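PDB 1H21: split-Soret cytochrome c from Desulfovibrio desulfuricans, which carries two covalently bound c-type hemes and probably one [2Fe-2S] cluster per subunit of a homodimer, and may take part in electron transport during sulfate reduction. Local coordinates for residues 19-23 against 60-64; 28-33 against 50-55. All blocks are in the same frame, centred on the assembly; numbering follows the deposited sequence.

From the N terminus the chain runs as a loop through residues 19-23, enters helix 26-38, turns and continues in helix 44-60, the two crossing nearly at right angles where residues 28-33 meet 50-55; the last turn of helix 44-60 leads into residues 60-64. Interaction 1 closes this excursion by bringing the loop before the first helix against the loop after the second. Interaction 2, the crossing itself, is nested inside it. The outer contact is a surface one and the inner contact is buried, yet they touch, because Trp19 and Tyr64 of interaction 1 both pack on Val53 of helix 44-60. Together they tie the N-terminal loop and the helical pair into one unit.

Interaction 1: residues 19-23 against 60-64; sequences WKPHK and YGAPY
The hydroxyl oxygen of Tyr64 is gripped from several directions by residues 19-23. It donates to the carbonyl of Lys20, OH to O 2.5 Å, arriving in the carbonyl plane on a lone pair. It accepts a weak, bent bond from His22, NE2 to Tyr64 OH 3.0 Å with an N-H...O angle of only 122°, and a water that accepts from Lys20 N at 2.6 Å donates to the same Tyr64 OH. One phenol group thus gathers both backbone and side-chain partners of the incoming loop. The His22 ring is held a second way, lying flat over one face of Tyr60 in a face-to-face stack with centroids 3.7 Å apart and planes only 6° from parallel. With Trp19, these residues form an aromatic cluster where the loop before helix 26-38 meets the exit from helix 44-60. The chain leaves that helix through Gly61, at positive phi, and a cis peptide bond precedes Pro63. Pro63 CG then sits over the five-membered ring of Trp19 in a CH-pi contact, 3.4 Å from its centroid. Trp19 CG lies anti to the carbonyl carbon (chi1 -73°), which carries the indole towards Pro63 and Tyr64; the six-membered ring reaches Tyr64 obliquely, CE3 lying 3.6 Å from Tyr64 CD2. Phe99 of helix 87-99 packs on both Trp19 and Tyr64, while Pro68 of the second subunit touches Trp19.

Interaction 2: residues 28-33 against 50-55; sequences ECAQVA and YSIVGL
Val32 and Leu55 form the apolar part of the contact between helices 26-38 and 44-60. The two branched side chains lie alongside each other, pointing opposite ways, and Val32 CG2 meets Leu55 CD1 at 3.7 Å. With CG1 anti to the backbone N (chi1 -178°), Val32 also presents that methyl to the edge of the Tyr50 ring, near its plane, 3.9 Å from CD2. Leu55 CD1 is shared further, lying 3.7 Å from Glu28 CD, so the acid's extended chain adds a carbon contact while its carboxylate forms a salt bridge with Lys59.

The second kind of contact sets the small side chain of Ser51, as heavily buried here as Leu55, against the backbone of helix 26-38. Its CB lies 3.3 Å from Cys29 O and 3.6 Å from Ala33 N. The Ser51 hydroxyl is buried and satisfied within its own helix by the carbonyl of Ala48. Cys29 lies alongside, SG 3.2 Å from Ser51 O.

Outside the two segments, Tyr50 OH hydrogen-bonds to Glu58 and to the backbone N of Phe10 of the second subunit; the Phe10 ring meets Tyr50 edge-to-face. The segment axes pass 8.6 Å apart at 104°, a nearly perpendicular crossing of consecutive helices in a strandless chain of helices and long loops, with the Ala33 side chain about 9 Å from that of Cys44, an inferred ligand of the probable [2Fe-2S] cluster.

Interaction 1: residues 19-23 against 60-64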
loop_
_atom_site.group_PDB
_atom_site.type_symbol
_atom_site.label_atom_id
_atom_site.label_comp_id
_atom_site.label_asym_id
_atom_site.label_seq_id
_atom_site.Cartn_x
_atom_site.Cartn_y
_atom_site.Cartn_z
ATOM N N TRP A 19 12.479 -4.454 17.940
ATOM C CA TRP A 19 12.897 -3.103 18.283
ATOM C C TRP A 19 12.161 -2.667 19.568
ATOM O O TRP A 19 11.056 -3.167 19.864
ATOM C CB TRP A 19 12.556 -2.153 17.137
ATOM C CG TRP A 19 13.439 -2.282 15.916
ATOM C CD1 TRP A 19 14.323 -3.296 15.636
ATOM C CD2 TRP A 19 13.617 -1.297 14.876
ATOM N NE1 TRP A 19 15.059 -2.984 14.506
ATOM C CE2 TRP A 19 14.647 -1.765 14.025
ATOM C CE3 TRP A 19 13.018 -0.061 14.595
ATOM C CZ2 TRP A 19 15.095 -1.034 12.911
ATOM C CZ3 TRP A 19 13.464 0.666 13.482
ATOM C CH2 TRP A 19 14.493 0.176 12.660
ATOM N N LYS A 20 12.765 -1.750 20.325
ATOM C CA LYS A 20 12.164 -1.233 21.557
ATOM C C LYS A 20 11.320 0.009 21.256
ATOM O O LYS A 20 11.823 1.003 20.732
ATOM C CB LYS A 20 13.250 -0.921 22.607
ATOM C CG LYS A 20 12.774 -0.129 23.842
ATOM C CD LYS A 20 13.571 -0.489 25.100
ATOM C CE LYS A 20 13.212 -1.909 25.554
ATOM N NZ LYS A 20 13.725 -2.289 26.910
ATOM N N PRO A 21 10.007 -0.066 21.505
ATOM C CA PRO A 21 9.174 1.110 21.231
ATOM C C PRO A 21 9.475 2.218 22.244
ATOM O O PRO A 21 9.940 1.939 23.347
ATOM C CB PRO A 21 7.754 0.563 21.382
ATOM C CG PRO A 21 7.925 -0.550 22.391
ATOM C CD PRO A 21 9.190 -1.213 21.942
ATOM N N HIS A 22 9.298 3.468 21.837
ATOM C CA HIS A 22 9.538 4.604 22.714
ATOM C C HIS A 22 8.325 5.505 22.552
ATOM O O HIS A 22 7.817 5.622 21.450
ATOM C CB HIS A 22 10.776 5.390 22.261
ATOM C CG HIS A 22 12.065 4.635 22.369
ATOM N ND1 HIS A 22 12.753 4.491 23.557
ATOM C CD2 HIS A 22 12.815 4.014 21.430
ATOM C CE1 HIS A 22 13.865 3.815 23.343
ATOM N NE2 HIS A 22 13.928 3.515 22.058
ATOM N N LYS A 23 7.797 6.056 23.641
ATOM C CA LYS A 23 6.666 6.983 23.529
ATOM C C LYS A 23 7.063 8.173 22.640
ATOM O O LYS A 23 8.245 8.561 22.578
ATOM C CB LYS A 23 6.223 7.496 24.905
ATOM C CG LYS A 23 5.347 6.528 25.655
ATOM C CD LYS A 23 4.374 7.263 26.529
ATOM C CE LYS A 23 3.330 6.292 27.029
ATOM N NZ LYS A 23 2.311 7.000 27.839
ATOM N N TYR A 60 17.336 8.325 20.116
ATOM C CA TYR A 60 17.920 7.123 20.703
ATOM C C TYR A 60 18.893 6.338 19.833
ATOM O O TYR A 60 19.237 5.200 20.181
ATOM C CB TYR A 60 16.816 6.171 21.175
ATOM C CG TYR A 60 15.672 6.841 21.901
ATOM C CD1 TYR A 60 14.500 7.193 21.226
ATOM C CD2 TYR A 60 15.747 7.107 23.258
ATOM C CE1 TYR A 60 13.426 7.798 21.889
ATOM C CE2 TYR A 60 14.674 7.713 23.939
ATOM C CZ TYR A 60 13.519 8.055 23.243
ATOM O OH TYR A 60 12.459 8.672 23.886
ATOM N N GLY A 61 19.322 6.912 18.709
ATOM C CA GLY A 61 20.265 6.221 17.839
ATOM C C GLY A 61 19.763 4.942 17.170
ATOM O O GLY A 61 18.633 4.887 16.685
ATOM N N ALA A 62 20.631 3.941 17.087
ATOM C CA ALA A 62 20.327 2.649 16.475
ATOM C C ALA A 62 19.307 1.850 17.266
ATOM O O ALA A 62 19.183 2.030 18.465
ATOM C CB ALA A 62 21.603 1.836 16.337
ATOM N N PRO A 63 18.578 0.921 16.615
ATOM C CA PRO A 63 18.646 0.570 15.188
ATOM C C PRO A 63 17.872 1.558 14.297
ATOM O O PRO A 63 18.136 1.658 13.089
ATOM C CB PRO A 63 18.030 -0.831 15.162
ATOM C CG PRO A 63 16.990 -0.739 16.213
ATOM C CD PRO A 63 17.696 -0.020 17.334
ATOM N N TYR A 64 16.971 2.315 14.931
ATOM C CA TYR A 64 16.118 3.303 14.277
ATOM C C TYR A 64 16.841 4.166 13.262
ATOM O O TYR A 64 16.378 4.330 12.137
ATOM C CB TYR A 64 15.458 4.215 15.324
ATOM C CG TYR A 64 15.101 3.492 16.597
ATOM C CD1 TYR A 64 15.933 3.557 17.709
ATOM C CD2 TYR A 64 13.970 2.697 16.672
ATOM C CE1 TYR A 64 15.650 2.838 18.859
ATOM C CE2 TYR A 64 13.679 1.975 17.818
ATOM C CZ TYR A 64 14.526 2.051 18.901
ATOM O OH TYR A 64 14.246 1.307 20.021
HETATM O O HOH W 1 15.298 -1.279 19.728
#

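Interaction 2: residues 28-33 against 50-55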
loop_
_atom_site.group_PDB
_atom_site.type_symbol
_atom_site.label_atom_id
_atom_site.label_comp_id
_atom_site.label_asym_id
_atom_site.label_seq_id
_atom_site.Cartn_x
_atom_site.Cartn_y
_atom_site.Cartn_z
ATOM N N GLU A 28 4.955 16.926 18.001
ATOM C CA GLU A 28 6.258 16.940 17.348
ATOM C C GLU A 28 6.154 16.113 16.050
ATOM O O GLU A 28 6.607 16.534 14.971
ATOM C CB GLU A 28 7.345 16.358 18.266
ATOM C CG GLU A 28 8.763 16.530 17.685
ATOM C CD GLU A 28 9.863 15.742 18.417
ATOM O OE1 GLU A 28 9.570 14.797 19.206
ATOM O OE2 GLU A 28 11.054 16.065 18.161
ATOM N N CYS A 29 5.508 14.955 16.154
ATOM C CA CYS A 29 5.327 14.071 15.016
ATOM C C CYS A 29 4.559 14.691 13.862
ATOM O O CYS A 29 5.004 14.618 12.712
ATOM C CB CYS A 29 4.653 12.793 15.466
ATOM S SG CYS A 29 5.817 11.793 16.334
ATOM N N ALA A 30 3.418 15.299 14.163
ATOM C CA ALA A 30 2.595 15.923 13.139
ATOM C C ALA A 30 3.457 16.905 12.345
ATOM O O ALA A 30 3.503 16.913 11.098
ATOM C CB ALA A 30 1.418 16.657 13.812
ATOM N N GLN A 31 4.239 17.650 13.109
ATOM C CA GLN A 31 5.128 18.677 12.603
ATOM C C GLN A 31 6.222 18.163 11.668
ATOM O O GLN A 31 6.359 18.624 10.526
ATOM C CB GLN A 31 5.742 19.352 13.805
ATOM C CG GLN A 31 6.772 20.347 13.464
ATOM C CD GLN A 31 6.209 21.708 13.277
ATOM O OE1 GLN A 31 5.127 22.047 13.772
ATOM N NE2 GLN A 31 6.961 22.527 12.593
ATOM N N VAL A 32 7.024 17.232 12.174
ATOM C CA VAL A 32 8.115 16.646 11.390
ATOM C C VAL A 32 7.581 15.919 10.133
ATOM O O VAL A 32 8.213 15.960 9.071
ATOM C CB VAL A 32 8.962 15.685 12.267
ATOM C CG1 VAL A 32 10.129 15.118 11.467
ATOM C CG2 VAL A 32 9.464 16.425 13.487
ATOM N N ALA A 33 6.419 15.268 10.266
ATOM C CA ALA A 33 5.771 14.559 9.155
ATOM C C ALA A 33 5.465 15.554 8.060
ATOM O O ALA A 33 5.784 15.306 6.897
ATOM C CB ALA A 33 4.478 13.863 9.612
ATOM N N TYR A 50 9.141 8.716 8.739
ATOM C CA TYR A 50 10.214 9.388 9.435
ATOM C C TYR A 50 9.782 10.036 10.753
ATOM O O TYR A 50 10.465 9.882 11.760
ATOM C CB TYR A 50 10.880 10.426 8.548
ATOM C CG TYR A 50 12.146 10.968 9.162
ATOM C CD1 TYR A 50 13.382 10.436 8.815
ATOM C CD2 TYR A 50 12.114 12.013 10.092
ATOM C CE1 TYR A 50 14.559 10.928 9.369
ATOM C CE2 TYR A 50 13.291 12.512 10.657
ATOM C CZ TYR A 50 14.507 11.959 10.282
ATOM O OH TYR A 50 15.687 12.449 10.781
ATOM N N SER A 51 8.634 10.704 10.776
ATOM C CA SER A 51 8.213 11.348 12.008
ATOM C C SER A 51 8.121 10.360 13.176
ATOM O O SER A 51 8.103 10.759 14.338
ATOM C CB SER A 51 6.895 12.111 11.820
ATOM O OG SER A 51 5.785 11.251 11.749
ATOM N N ILE A 52 8.115 9.070 12.876
ATOM C CA ILE A 52 8.013 8.067 13.922
ATOM C C ILE A 52 9.343 7.381 14.196
ATOM O O ILE A 52 9.903 7.495 15.287
ATOM C CB ILE A 52 6.904 7.046 13.586
ATOM C CG1 ILE A 52 5.537 7.710 13.790
ATOM C CG2 ILE A 52 7.076 5.771 14.391
ATOM C CD1 ILE A 52 4.352 6.820 13.546
ATOM N N VAL A 53 9.874 6.703 13.190
ATOM C CA VAL A 53 11.138 5.986 13.329
ATOM C C VAL A 53 12.306 6.938 13.155
ATOM O O VAL A 53 13.374 6.729 13.728
ATOM C CB VAL A 53 11.220 4.836 12.308
ATOM C CG1 VAL A 53 12.546 4.108 12.405
ATOM C CG2 VAL A 53 10.053 3.869 12.521
ATOM N N GLY A 54 12.092 7.995 12.381
ATOM C CA GLY A 54 13.143 8.973 12.158
ATOM C C GLY A 54 13.427 9.750 13.437
ATOM O O GLY A 54 14.591 9.999 13.774
ATOM N N LEU A 55 12.372 10.149 14.142
ATOM C CA LEU A 55 12.545 10.875 15.395
ATOM C C LEU A 55 13.100 9.959 16.485
ATOM O O LEU A 55 13.863 10.405 17.330
ATOM C CB LEU A 55 11.246 11.545 15.841
ATOM C CG LEU A 55 10.771 12.662 14.912
ATOM C CD1 LEU A 55 9.682 13.395 15.622
ATOM C CD2 LEU A 55 11.908 13.612 14.557
#